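Local coordinates for protein endolytic peptidoglycan transglycosylase RlpA (Pseudomonas aeruginosa, PDB 6I05) that cleaves peptidoglycan as a lytic transglycosylase with a strong preference for naked glycan strands lacking stem peptides, and is represented here by its SPOR domain, at residues F11-P14 against D15-E18; A17-L20 against K21-S25. All blocks are in the same frame, centred on the assembly; numbering follows the deposited sequence.

Starting from the N terminus, strand 4-11 ends at Phe11, and interaction 1 closes the short connection that swings the chain into helix 14-25 by capping its start and folding Phe11 back onto it. Interaction 2 takes over at Ala17 and Glu18, which both contacts share, and carries the same helix on to its last turns. The two follow one another along the chain, overlapping at those two residues, without nesting or crossing. They also meet in space: Phe11 CE1 packs on Leu20 CD2 at 3.7 Å. Together they run from the strand end through the helix that lies over the antiparallel sheet, touching strands 4-11, 32-39 and 42-52.

Interaction 1. Residues F11-P14 against D15-E18; sequences FANP and DAAE
Phe11 turns its ring back under the first helical turn and meets it obliquely: CD1 lies 3.6 Å from Ala17 CA, while CD2 is 3.7 Å from Ala16 CB. Ala16 O sits over one face, displaced toward the rim. CB already points toward the helix, and with CG anti to the carbonyl carbon (chi1 -56°) the ring lies against Ala16 and Ala17.

Two residues on, Asn13 is the N-cap. With CG anti to the backbone N (chi1 167°), the amide folds over the start of the helix and OD1 takes the N-H of Asp15 at 3.0 Å. The donor comes from well above the plane of the amide carbonyl, so the bond does not use a lone pair. The amide and the Asp15 carboxylate are turned 58° apart. Asn13 O adds weak bonds from Ala16 N and Ala17 N, and the regular ladder begins with Glu18 N to Pro14 O at 2.8 Å. Pro14, in the first turn, lacks an N-H but needs none there. The carboxylate of Asp15 would probably interact favourably with the helix dipole.

This capped turn joins strand 4-11 to helix 14-25. Beneath it, Phe11 pairs through its backbone with His45 and packs on Val47, both of strand 42-52, while Ala17 reaches those two residues and Ile34 of strand 32-39.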
loop_
_atom_site.group_PDB
_atom_site.type_symbol
_atom_site.label_atom_id
_atom_site.label_comp_id
_atom_site.label_asym_id
_atom_site.label_seq_id
_atom_site.Cartn_x
_atom_site.Cartn_y
_atom_site.Cartn_z
ATOM N N PHE A 11 4.813 8.601 2.112
ATOM C CA PHE A 11 5.332 9.306 3.275
ATOM C C PHE A 11 6.725 9.841 2.994
ATOM O O PHE A 11 7.524 9.202 2.312
ATOM C CB PHE A 11 5.432 8.368 4.486
ATOM C CG PHE A 11 4.136 7.705 4.841
ATOM C CD1 PHE A 11 3.792 6.485 4.281
ATOM C CD2 PHE A 11 3.255 8.305 5.730
ATOM C CE1 PHE A 11 2.592 5.873 4.599
ATOM C CE2 PHE A 11 2.051 7.694 6.054
ATOM C CZ PHE A 11 1.723 6.476 5.486
ATOM N N ALA A 12 7.021 11.011 3.566
ATOM C CA ALA A 12 8.391 11.511 3.577
ATOM C C ALA A 12 9.248 10.782 4.607
ATOM O O ALA A 12 10.457 10.623 4.404
ATOM C CB ALA A 12 8.397 13.015 3.857
ATOM N N ASN A 13 8.642 10.327 5.703
ATOM C CA ASN A 13 9.375 9.685 6.790
ATOM C C ASN A 13 9.372 8.177 6.582
ATOM O O ASN A 13 8.292 7.576 6.524
ATOM C CB ASN A 13 8.716 10.029 8.122
ATOM C CG ASN A 13 9.201 9.159 9.273
ATOM O OD1 ASN A 13 10.313 8.630 9.258
ATOM N ND2 ASN A 13 8.361 9.020 10.293
ATOM N N PRO A 14 10.534 7.526 6.471
ATOM C CA PRO A 14 10.526 6.074 6.228
ATOM C C PRO A 14 9.947 5.257 7.371
ATOM O O PRO A 14 9.386 4.184 7.119
ATOM C CB PRO A 14 12.001 5.743 5.970
ATOM C CG PRO A 14 12.746 6.822 6.655
ATOM C CD PRO A 14 11.904 8.064 6.528
ATOM N N ASP A 15 10.065 5.722 8.617
ATOM C CA ASP A 15 9.469 4.987 9.729
ATOM C C ASP A 15 7.956 4.907 9.580
ATOM O O ASP A 15 7.345 3.881 9.903
ATOM C CB ASP A 15 9.809 5.660 11.056
ATOM C CG ASP A 15 11.174 5.268 11.592
ATOM O OD1 ASP A 15 11.869 4.434 10.975
ATOM O OD2 ASP A 15 11.546 5.814 12.647
ATOM N N ALA A 16 7.332 5.986 9.100
ATOM C CA ALA A 16 5.889 5.973 8.902
ATOM C C ALA A 16 5.498 4.990 7.809
ATOM O O ALA A 16 4.485 4.291 7.925
ATOM C CB ALA A 16 5.393 7.383 8.573
ATOM N N ALA A 17 6.285 4.934 6.730
ATOM C CA ALA A 17 6.021 3.970 5.669
ATOM C C ALA A 17 6.209 2.544 6.171
ATOM O O ALA A 17 5.375 1.672 5.910
ATOM C CB ALA A 17 6.915 4.253 4.463
ATOM N N GLU A 18 7.294 2.294 6.909
ATOM C CA GLU A 18 7.521 0.958 7.448
ATOM C C GLU A 18 6.426 0.568 8.430
ATOM O O GLU A 18 6.024 -0.599 8.489
ATOM C CB GLU A 18 8.895 0.878 8.113
ATOM C CG GLU A 18 10.069 1.052 7.153
ATOM C CD GLU A 18 10.398 -0.217 6.384
ATOM O OE1 GLU A 18 9.765 -1.258 6.647
ATOM O OE2 GLU A 18 11.294 -0.176 5.514
#

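Interaction 2. Residues A17-L20 against K21-S25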
loop_
_atom_site.group_PDB
_atom_site.type_symbol
_atom_site.label_atom_id
_atom_site.label_comp_id
_atom_site.label_asym_id
_atom_site.label_seq_id
_atom_site.Cartn_x
_atom_site.Cartn_y
_atom_site.Cartn_z
ATOM N N ALA A 17 6.285 4.934 6.730
ATOM C CA ALA A 17 6.021 3.970 5.669
ATOM C C ALA A 17 6.209 2.544 6.171
ATOM O O ALA A 17 5.375 1.672 5.910
ATOM C CB ALA A 17 6.915 4.253 4.463
ATOM N N GLU A 18 7.294 2.294 6.909
ATOM C CA GLU A 18 7.521 0.958 7.448
ATOM C C GLU A 18 6.426 0.568 8.430
ATOM O O GLU A 18 6.024 -0.599 8.489
ATOM C CB GLU A 18 8.895 0.878 8.113
ATOM C CG GLU A 18 10.069 1.052 7.153
ATOM C CD GLU A 18 10.398 -0.217 6.384
ATOM O OE1 GLU A 18 9.765 -1.258 6.647
ATOM O OE2 GLU A 18 11.294 -0.176 5.514
ATOM N N LEU A 19 5.931 1.532 9.214
ATOM C CA LEU A 19 4.867 1.229 10.163
ATOM C C LEU A 19 3.595 0.820 9.435
ATOM O O LEU A 19 2.961 -0.179 9.790
ATOM C CB LEU A 19 4.611 2.430 11.066
ATOM C CG LEU A 19 3.485 2.255 12.082
ATOM C CD1 LEU A 19 3.744 1.063 12.992
ATOM C CD2 LEU A 19 3.308 3.522 12.909
ATOM N N LEU A 20 3.210 1.578 8.404
ATOM C CA LEU A 20 2.031 1.203 7.636
ATOM C C LEU A 20 2.218 -0.160 6.980
ATOM O O LEU A 20 1.297 -0.983 6.975
ATOM C CB LEU A 20 1.691 2.273 6.598
ATOM C CG LEU A 20 0.478 1.942 5.719
ATOM C CD1 LEU A 20 -0.770 1.703 6.556
ATOM C CD2 LEU A 20 0.238 3.040 4.698
ATOM N N LYS A 21 3.404 -0.419 6.424
ATOM C CA LYS A 21 3.675 -1.734 5.844
ATOM C C LYS A 21 3.449 -2.849 6.861
ATOM O O LYS A 21 2.799 -3.858 6.560
ATOM C CB LYS A 21 5.097 -1.786 5.280
ATOM C CG LYS A 21 5.563 -3.183 4.933
ATOM C CD LYS A 21 6.953 -3.150 4.328
ATOM C CE LYS A 21 7.500 -4.550 4.102
ATOM N NZ LYS A 21 8.905 -4.524 3.604
ATOM N N ALA A 22 3.985 -2.684 8.074
ATOM C CA ALA A 22 3.815 -3.707 9.102
ATOM C C ALA A 22 2.346 -3.900 9.462
ATOM O O ALA A 22 1.878 -5.037 9.596
ATOM C CB ALA A 22 4.638 -3.354 10.342
ATOM N N LYS A 23 1.596 -2.803 9.615
ATOM C CA LYS A 23 0.180 -2.926 9.949
ATOM C C LYS A 23 -0.599 -3.609 8.832
ATOM O O LYS A 23 -1.491 -4.424 9.094
ATOM C CB LYS A 23 -0.412 -1.549 10.255
ATOM C CG LYS A 23 0.126 -0.911 11.529
ATOM C CD LYS A 23 -0.536 0.428 11.791
ATOM C CE LYS A 23 -0.114 1.004 13.131
ATOM N NZ LYS A 23 -0.474 2.448 13.238
ATOM N N LEU A 24 -0.288 -3.282 7.576
ATOM C CA LEU A 24 -1.006 -3.892 6.462
ATOM C C LEU A 24 -0.797 -5.396 6.411
ATOM O O LEU A 24 -1.698 -6.135 5.998
ATOM C CB LEU A 24 -0.581 -3.257 5.142
ATOM C CG LEU A 24 -1.151 -1.866 4.868
ATOM C CD1 LEU A 24 -0.385 -1.186 3.740
ATOM C CD2 LEU A 24 -2.630 -1.967 4.539
ATOM N N SER A 25 0.378 -5.870 6.823
ATOM C CA SER A 25 0.615 -7.306 6.844
ATOM C C SER A 25 -0.362 -8.039 7.752
ATOM O O SER A 25 -0.588 -9.238 7.562
ATOM C CB SER A 25 2.065 -7.586 7.241
ATOM O OG SER A 25 2.950 -7.099 6.241
#
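The Glu18 carboxylate, the one flat side-chain group here, turns OE1 toward the aliphatic chain of Lys21, 4.1 Å from its CD. The two side chains run side by side in the same direction, but OE1 and Lys21 NZ stay 4.5 Å apart, beyond a salt bridge. Opposite charges so close may still attract, although Glu18 has a second conformer and the pairing is therefore tentative. The other flat groups are the peptides. Their carbonyls receive N-H donors four residues on: Lys21 N to Ala17 O, Ala22 N to Glu18 O and Leu24 N to Leu20 O, each at 2.9 Å, and Lys23 N to Leu19 O at 3.0 Å.

On the sheet side, Leu20 and Leu24 form an i, i+4 pair with CG of Leu20 3.8 Å from CD1 of Leu24. Leu20 CG is anti to the backbone N (chi1 179°), while Leu24 CG takes the position beside its own N, which brings it within 3.3 Å of Leu20 O. Both residues are buried, packing on Val8 and Val47. This is the first helix of a ferredoxin-like beta-alpha-beta-beta-alpha-beta fold, as expected of a SPOR domain. It makes the crossover from strand 4-11 to strand 32-39, with strand 42-52 lying between them in the sheet.

Beside the leucine pair, on the flank of the helix, Lys23 sends its extended chain back across Leu19. Its CE comes to 3.9 Å from Leu19 CD1, and the end of the lysine chain lies along the branched end of the leucine, with NZ beside CD2. Nearer the backbone, Lys23 CG rests 3.4 Å from Leu19 O, and its side chain also touches Leu70.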